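Local coordinates for protein SAM-dependent O-methyltransferase (Thermotoga maritima, PDB 1O54) that probably transfers a methyl group from S-adenosyl-L-methionine to N1 of an adenine in tRNA, working as a homotetramer, at residues I234-S239 and Y263-T268; G113-D118 and K180-L185. One frame throughout, in Å; residues are numbered along the deposited sequence.

Contact 1: I234-S239 and Y263-T268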
loop_
_atom_site.group_PDB
_atom_site.type_symbol
_atom_site.label_atom_id
_atom_site.label_comp_id
_atom_site.label_asym_id
_atom_site.label_seq_id
_atom_site.Cartn_x
_atom_site.Cartn_y
_atom_site.Cartn_z
ATOM N N ILE A 234 11.505 18.516 -8.572
ATOM C CA ILE A 234 10.808 17.474 -9.357
ATOM C C ILE A 234 10.487 16.331 -8.415
ATOM O O ILE A 234 11.388 15.787 -7.709
ATOM C CB ILE A 234 11.680 16.979 -10.548
ATOM C CG1 ILE A 234 11.932 18.117 -11.519
ATOM C CG2 ILE A 234 10.970 15.837 -11.291
ATOM C CD1 ILE A 234 13.028 17.866 -12.473
ATOM N N GLU A 235 9.222 15.944 -8.409
ATOM C CA GLU A 235 8.732 14.845 -7.572
ATOM C C GLU A 235 7.795 13.928 -8.342
ATOM O O GLU A 235 7.131 14.349 -9.271
ATOM C CB GLU A 235 7.975 15.378 -6.389
ATOM C CG GLU A 235 8.794 16.304 -5.481
ATOM C CD GLU A 235 8.145 16.596 -4.136
ATOM O OE1 GLU A 235 6.948 16.275 -3.903
ATOM O OE2 GLU A 235 8.854 17.230 -3.305
ATOM N N VAL A 236 7.789 12.662 -7.943
ATOM C CA VAL A 236 6.912 11.661 -8.540
ATOM C C VAL A 236 6.176 10.945 -7.395
ATOM O O VAL A 236 6.823 10.439 -6.469
ATOM C CB VAL A 236 7.730 10.632 -9.358
ATOM C CG1 VAL A 236 6.836 9.522 -9.887
ATOM C CG2 VAL A 236 8.521 11.277 -10.464
ATOM N N TRP A 237 4.856 10.896 -7.484
ATOM C CA TRP A 237 3.992 10.335 -6.440
ATOM C C TRP A 237 3.023 9.310 -7.027
ATOM O O TRP A 237 2.546 9.450 -8.164
ATOM C CB TRP A 237 3.183 11.454 -5.761
ATOM C CG TRP A 237 4.005 12.300 -4.893
ATOM C CD1 TRP A 237 4.636 13.486 -5.218
ATOM C CD2 TRP A 237 4.309 12.054 -3.516
ATOM N NE1 TRP A 237 5.329 13.965 -4.119
ATOM C CE2 TRP A 237 5.130 13.112 -3.068
ATOM C CE3 TRP A 237 3.973 11.045 -2.611
ATOM C CZ2 TRP A 237 5.612 13.187 -1.747
ATOM C CZ3 TRP A 237 4.432 11.128 -1.299
ATOM C CH2 TRP A 237 5.265 12.165 -0.890
ATOM N N GLU A 238 2.708 8.294 -6.230
ATOM C CA GLU A 238 1.546 7.483 -6.473
ATOM C C GLU A 238 0.775 7.345 -5.165
ATOM O O GLU A 238 1.375 7.435 -4.070
ATOM C CB GLU A 238 1.910 6.088 -7.009
ATOM C CG GLU A 238 2.346 5.134 -5.947
ATOM C CD GLU A 238 2.758 3.755 -6.498
ATOM O OE1 GLU A 238 2.071 3.168 -7.357
ATOM O OE2 GLU A 238 3.750 3.275 -5.990
ATOM N N SER A 239 -0.515 7.122 -5.265
ATOM C CA SER A 239 -1.307 6.881 -4.064
ATOM C C SER A 239 -2.150 5.618 -4.213
ATOM O O SER A 239 -2.593 5.269 -5.349
ATOM C CB SER A 239 -2.232 8.054 -3.788
ATOM O OG SER A 239 -3.211 8.178 -4.788
ATOM N N TYR A 263 0.755 7.588 -12.222
ATOM C CA TYR A 263 1.933 8.195 -11.607
ATOM C C TYR A 263 1.779 9.692 -11.820
ATOM O O TYR A 263 1.450 10.114 -12.915
ATOM C CB TYR A 263 3.213 7.699 -12.252
ATOM C CG TYR A 263 3.377 6.198 -12.077
ATOM C CD1 TYR A 263 3.032 5.313 -13.074
ATOM C CD2 TYR A 263 3.807 5.679 -10.857
ATOM C CE1 TYR A 263 3.175 3.943 -12.892
ATOM C CE2 TYR A 263 3.936 4.295 -10.663
ATOM C CZ TYR A 263 3.629 3.450 -11.685
ATOM O OH TYR A 263 3.755 2.072 -11.555
ATOM N N MET A 264 1.964 10.467 -10.763
ATOM C CA MET A 264 1.860 11.910 -10.829
ATOM C C MET A 264 3.238 12.538 -10.742
ATOM O O MET A 264 3.987 12.240 -9.798
ATOM C CB MET A 264 1.028 12.402 -9.668
ATOM C CG MET A 264 -0.367 11.831 -9.685
ATOM S SD MET A 264 -1.369 12.189 -8.222
ATOM C CE MET A 264 -0.690 10.996 -7.007
ATOM N N ILE A 265 3.553 13.428 -11.673
ATOM C CA ILE A 265 4.858 14.068 -11.712
ATOM C C ILE A 265 4.687 15.553 -11.575
ATOM O O ILE A 265 3.852 16.125 -12.267
ATOM C CB ILE A 265 5.574 13.758 -13.041
ATOM C CG1 ILE A 265 5.680 12.229 -13.300
ATOM C CG2 ILE A 265 6.951 14.385 -13.057
ATOM C CD1 ILE A 265 6.113 11.882 -14.699
ATOM N N PHE A 266 5.482 16.168 -10.696
ATOM C CA PHE A 266 5.403 17.604 -10.437
ATOM C C PHE A 266 6.760 18.238 -10.630
ATOM O O PHE A 266 7.783 17.599 -10.410
ATOM C CB PHE A 266 4.987 17.784 -8.973
ATOM C CG PHE A 266 3.653 17.156 -8.636
ATOM C CD1 PHE A 266 3.599 15.853 -8.184
ATOM C CD2 PHE A 266 2.484 17.838 -8.791
ATOM C CE1 PHE A 266 2.359 15.235 -7.889
ATOM C CE2 PHE A 266 1.250 17.239 -8.482
ATOM C CZ PHE A 266 1.211 15.932 -8.048
ATOM N N ALA A 267 6.778 19.517 -10.991
ATOM C CA ALA A 267 7.998 20.288 -11.126
ATOM C C ALA A 267 7.651 21.780 -11.003
ATOM O O ALA A 267 6.504 22.181 -11.202
ATOM C CB ALA A 267 8.641 19.994 -12.436
ATOM N N THR A 268 8.653 22.572 -10.636
ATOM C CA THR A 268 8.525 24.019 -10.504
ATOM C C THR A 268 9.436 24.697 -11.498
ATOM O O THR A 268 10.622 24.387 -11.519
ATOM C CB THR A 268 8.914 24.399 -9.070
ATOM O OG1 THR A 268 7.958 23.823 -8.147
ATOM C CG2 THR A 268 8.864 25.906 -8.870
HETATM O O HOH W 1 3.561 1.403 -9.103
#
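The carbonyl O of E235 takes the amide of F266 at 2.8 Å (F266 N to E235 O), in the carbonyl plane, and also meets the CA of I265. W237 N donates to M264 O at the same length. E235-F266 and W237-M264 are antiparallel hydrogen-bonded pairs, with V236-I265 the non-hydrogen-bonded pair between them. W237, M264, E235 and F266 share one face of the sheet. There W237 CD1 lies 3.9 Å from F266 CE1, the two side chains crossing at about a right angle. The bent end of M264 (chi3 -78°) brings CE to 4.1 Å from W237 CB. Along its own strand, W237 NE1 donates to E235 OE1 at 2.8 Å, nearly straight and in the indole plane. With W237 replaced by an alanine, E235 OE1 would probably lose this donor and F266 CE1 its neighbour at CD1. Beyond the pair, M107 of helix 98-107 touches W237 and F266. A water links E238 OE1 to Y263 OH. E238 OE2 bonds to Y244 OH and R242 of the second subunit, and OE1 to R242 of the third. The chemistry thus joins strand pairing inside the chain to charge pairing between subunits of the tetramer.

Contact 2: G113-D118 and K180-L185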
loop_
_atom_site.group_PDB
_atom_site.type_symbol
_atom_site.label_atom_id
_atom_site.label_comp_id
_atom_site.label_asym_id
_atom_site.label_seq_id
_atom_site.Cartn_x
_atom_site.Cartn_y
_atom_site.Cartn_z
ATOM N N GLY A 113 -8.135 33.503 -8.262
ATOM C CA GLY A 113 -7.527 34.409 -9.228
ATOM C C GLY A 113 -6.446 33.821 -10.123
ATOM O O GLY A 113 -5.944 34.511 -11.015
ATOM N N ASP A 114 -6.042 32.586 -9.881
ATOM C CA ASP A 114 -5.022 31.948 -10.676
ATOM C C ASP A 114 -5.465 31.773 -12.133
ATOM O O ASP A 114 -6.663 31.604 -12.440
ATOM C CB ASP A 114 -4.643 30.577 -10.163
ATOM C CG ASP A 114 -3.629 30.586 -9.048
ATOM O OD1 ASP A 114 -3.094 31.679 -8.689
ATOM O OD2 ASP A 114 -3.343 29.492 -8.478
ATOM N N ARG A 115 -4.479 31.863 -13.000
ATOM C CA ARG A 115 -4.604 31.512 -14.409
ATOM C C ARG A 115 -3.897 30.155 -14.588
ATOM O O ARG A 115 -2.697 30.014 -14.269
ATOM C CB ARG A 115 -3.944 32.578 -15.287
ATOM C CG ARG A 115 -4.723 33.906 -15.254
ATOM C CD ARG A 115 -3.925 35.138 -15.726
ATOM N NE ARG A 115 -3.577 35.029 -17.143
ATOM C CZ ARG A 115 -2.353 34.759 -17.627
ATOM N NH1 ARG A 115 -1.324 34.551 -16.824
ATOM N NH2 ARG A 115 -2.159 34.736 -18.929
ATOM N N ILE A 116 -4.638 29.190 -15.116
ATOM C CA ILE A 116 -4.209 27.801 -15.163
ATOM C C ILE A 116 -4.400 27.278 -16.594
ATOM O O ILE A 116 -5.455 27.523 -17.190
ATOM C CB ILE A 116 -5.111 26.948 -14.248
ATOM C CG1 ILE A 116 -5.087 27.447 -12.801
ATOM C CG2 ILE A 116 -4.712 25.467 -14.365
ATOM C CD1 ILE A 116 -3.791 27.349 -12.136
ATOM N N ILE A 117 -3.423 26.555 -17.123
ATOM C CA ILE A 117 -3.579 25.856 -18.409
ATOM C C ILE A 117 -3.888 24.392 -18.085
ATOM O O ILE A 117 -3.224 23.784 -17.249
ATOM C CB ILE A 117 -2.327 26.006 -19.285
ATOM C CG1 ILE A 117 -2.257 27.445 -19.844
ATOM C CG2 ILE A 117 -2.277 24.994 -20.412
ATOM C CD1 ILE A 117 -0.950 27.787 -20.476
ATOM N N ASP A 118 -4.848 23.830 -18.802
ATOM C CA ASP A 118 -5.219 22.417 -18.686
ATOM C C ASP A 118 -5.256 21.839 -20.092
ATOM O O ASP A 118 -5.924 22.365 -20.969
ATOM C CB ASP A 118 -6.607 22.348 -18.063
ATOM C CG ASP A 118 -7.124 20.935 -17.909
ATOM O OD1 ASP A 118 -8.332 20.688 -18.214
ATOM O OD2 ASP A 118 -6.394 20.001 -17.522
ATOM N N LYS A 180 1.014 33.533 -21.315
ATOM C CA LYS A 180 2.273 33.554 -20.611
ATOM C C LYS A 180 2.045 33.853 -19.145
ATOM O O LYS A 180 1.004 34.377 -18.729
ATOM C CB LYS A 180 3.200 34.637 -21.182
ATOM C CG LYS A 180 3.584 34.435 -22.621
ATOM C CD LYS A 180 4.510 33.255 -22.797
ATOM C CE LYS A 180 5.207 33.297 -24.174
ATOM N NZ LYS A 180 5.176 32.002 -24.926
ATOM N N ASP A 181 3.056 33.511 -18.375
ATOM C CA ASP A 181 3.088 33.760 -16.975
ATOM C C ASP A 181 1.920 33.134 -16.224
ATOM O O ASP A 181 1.471 33.688 -15.223
ATOM C CB ASP A 181 3.160 35.252 -16.723
ATOM C CG ASP A 181 4.490 35.834 -17.157
ATOM O OD1 ASP A 181 4.464 36.874 -17.801
ATOM O OD2 ASP A 181 5.567 35.279 -16.873
ATOM N N VAL A 182 1.464 31.963 -16.678
ATOM C CA VAL A 182 0.370 31.294 -15.970
ATOM C C VAL A 182 0.877 30.728 -14.636
ATOM O O VAL A 182 2.085 30.447 -14.468
ATOM C CB VAL A 182 -0.378 30.232 -16.820
ATOM C CG1 VAL A 182 -0.854 30.821 -18.124
ATOM C CG2 VAL A 182 0.471 28.972 -17.019
ATOM N N ASP A 183 -0.034 30.591 -13.684
ATOM C CA ASP A 183 0.345 30.199 -12.330
ATOM C C ASP A 183 0.713 28.721 -12.227
ATOM O O ASP A 183 1.614 28.345 -11.469
ATOM C CB ASP A 183 -0.779 30.530 -11.396
ATOM C CG ASP A 183 -1.020 32.012 -11.328
ATOM O OD1 ASP A 183 -0.241 32.681 -10.619
ATOM O OD2 ASP A 183 -1.915 32.582 -11.983
ATOM N N ALA A 184 -0.014 27.893 -12.974
ATOM C CA ALA A 184 0.193 26.442 -12.951
ATOM C C ALA A 184 -0.337 25.842 -14.247
ATOM O O ALA A 184 -1.140 26.472 -14.951
ATOM C CB ALA A 184 -0.489 25.811 -11.784
ATOM N N LEU A 185 0.091 24.620 -14.527
ATOM C CA LEU A 185 -0.241 23.951 -15.752
ATOM C C LEU A 185 -0.360 22.474 -15.475
ATOM O O LEU A 185 0.513 21.869 -14.862
ATOM C CB LEU A 185 0.829 24.227 -16.810
ATOM C CG LEU A 185 0.539 23.748 -18.239
ATOM C CD1 LEU A 185 1.239 24.623 -19.230
ATOM C CD2 LEU A 185 0.909 22.279 -18.400
HETATM O O HOH W 2 -3.429 35.197 -12.031
HETATM O O HOH W 3 -0.966 34.424 -13.995
#
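R115 turns its CG away from its carbonyl carbon (chi1 -69°) and bends at chi3 (65°), which carries the guanidinium over to the loop at K180, while D183 has its CG beside its own backbone N and presents OD2 to the R115 amide. Both groups sit where two neighbouring parallel strands begin in the Rossmann-like sheet of a class I methyltransferase. R115 NH1 and NH2 both grip K180 O end-on, at 3.0 Å for NH1. K180 O lies close to the guanidinium plane. A water accepts from R115 NH1 and also reaches D181 O and D183 OD2.

R115 and D183 hold each other by two bonds. R115 N donates to D183 OD2 at 2.9 Å, almost straight, on the anti side of the carboxylate. D183 N donates to R115 O at 2.8 Å. At this corner, before the ladder starts, D183 pairs with R115 through both its carboxylate and its backbone N. Its carboxylate is stacked on that of D114, the planes 18° apart. The like charges are probably eased by K111, which pairs with D114, and by K204 of the same chain and K15 of the second subunit, which pair with D183.

Past the corner the regular pairing is I116 with A184 and I117 with L185. I117 N donates to A184 O at 3.2 Å. On one face I116 CD1 meets A184 CB, and L130 and V134 of helix 125-134 cover I116. I117 packs with two branches: its CD1 touches V182 CG1 at 3.8 Å, and on the face opposite I116 its CG2 rests 3.7 Å from L185 CD1.

How the contacts relate
Contacts 1 and 2 lie in the same mixed sheet. Their centres are 18 Å apart and their nearest atoms about 7 Å apart, so they do not touch. Strand 207-213 joins them, pairing in parallel with 182-187 and antiparallel with 263-269. Contact 2 is thus in the parallel part of the sheet and contact 1 in the antiparallel part. Both lie near D188, a predicted S-adenosyl-L-methionine binding residue. The side chain of D188 is about 9 Å from that of L185 in contact 2 and about 10 Å from that of M264 in contact 1. Both contacts also reach the second subunit, where contact 1 continues the sheet across the interface.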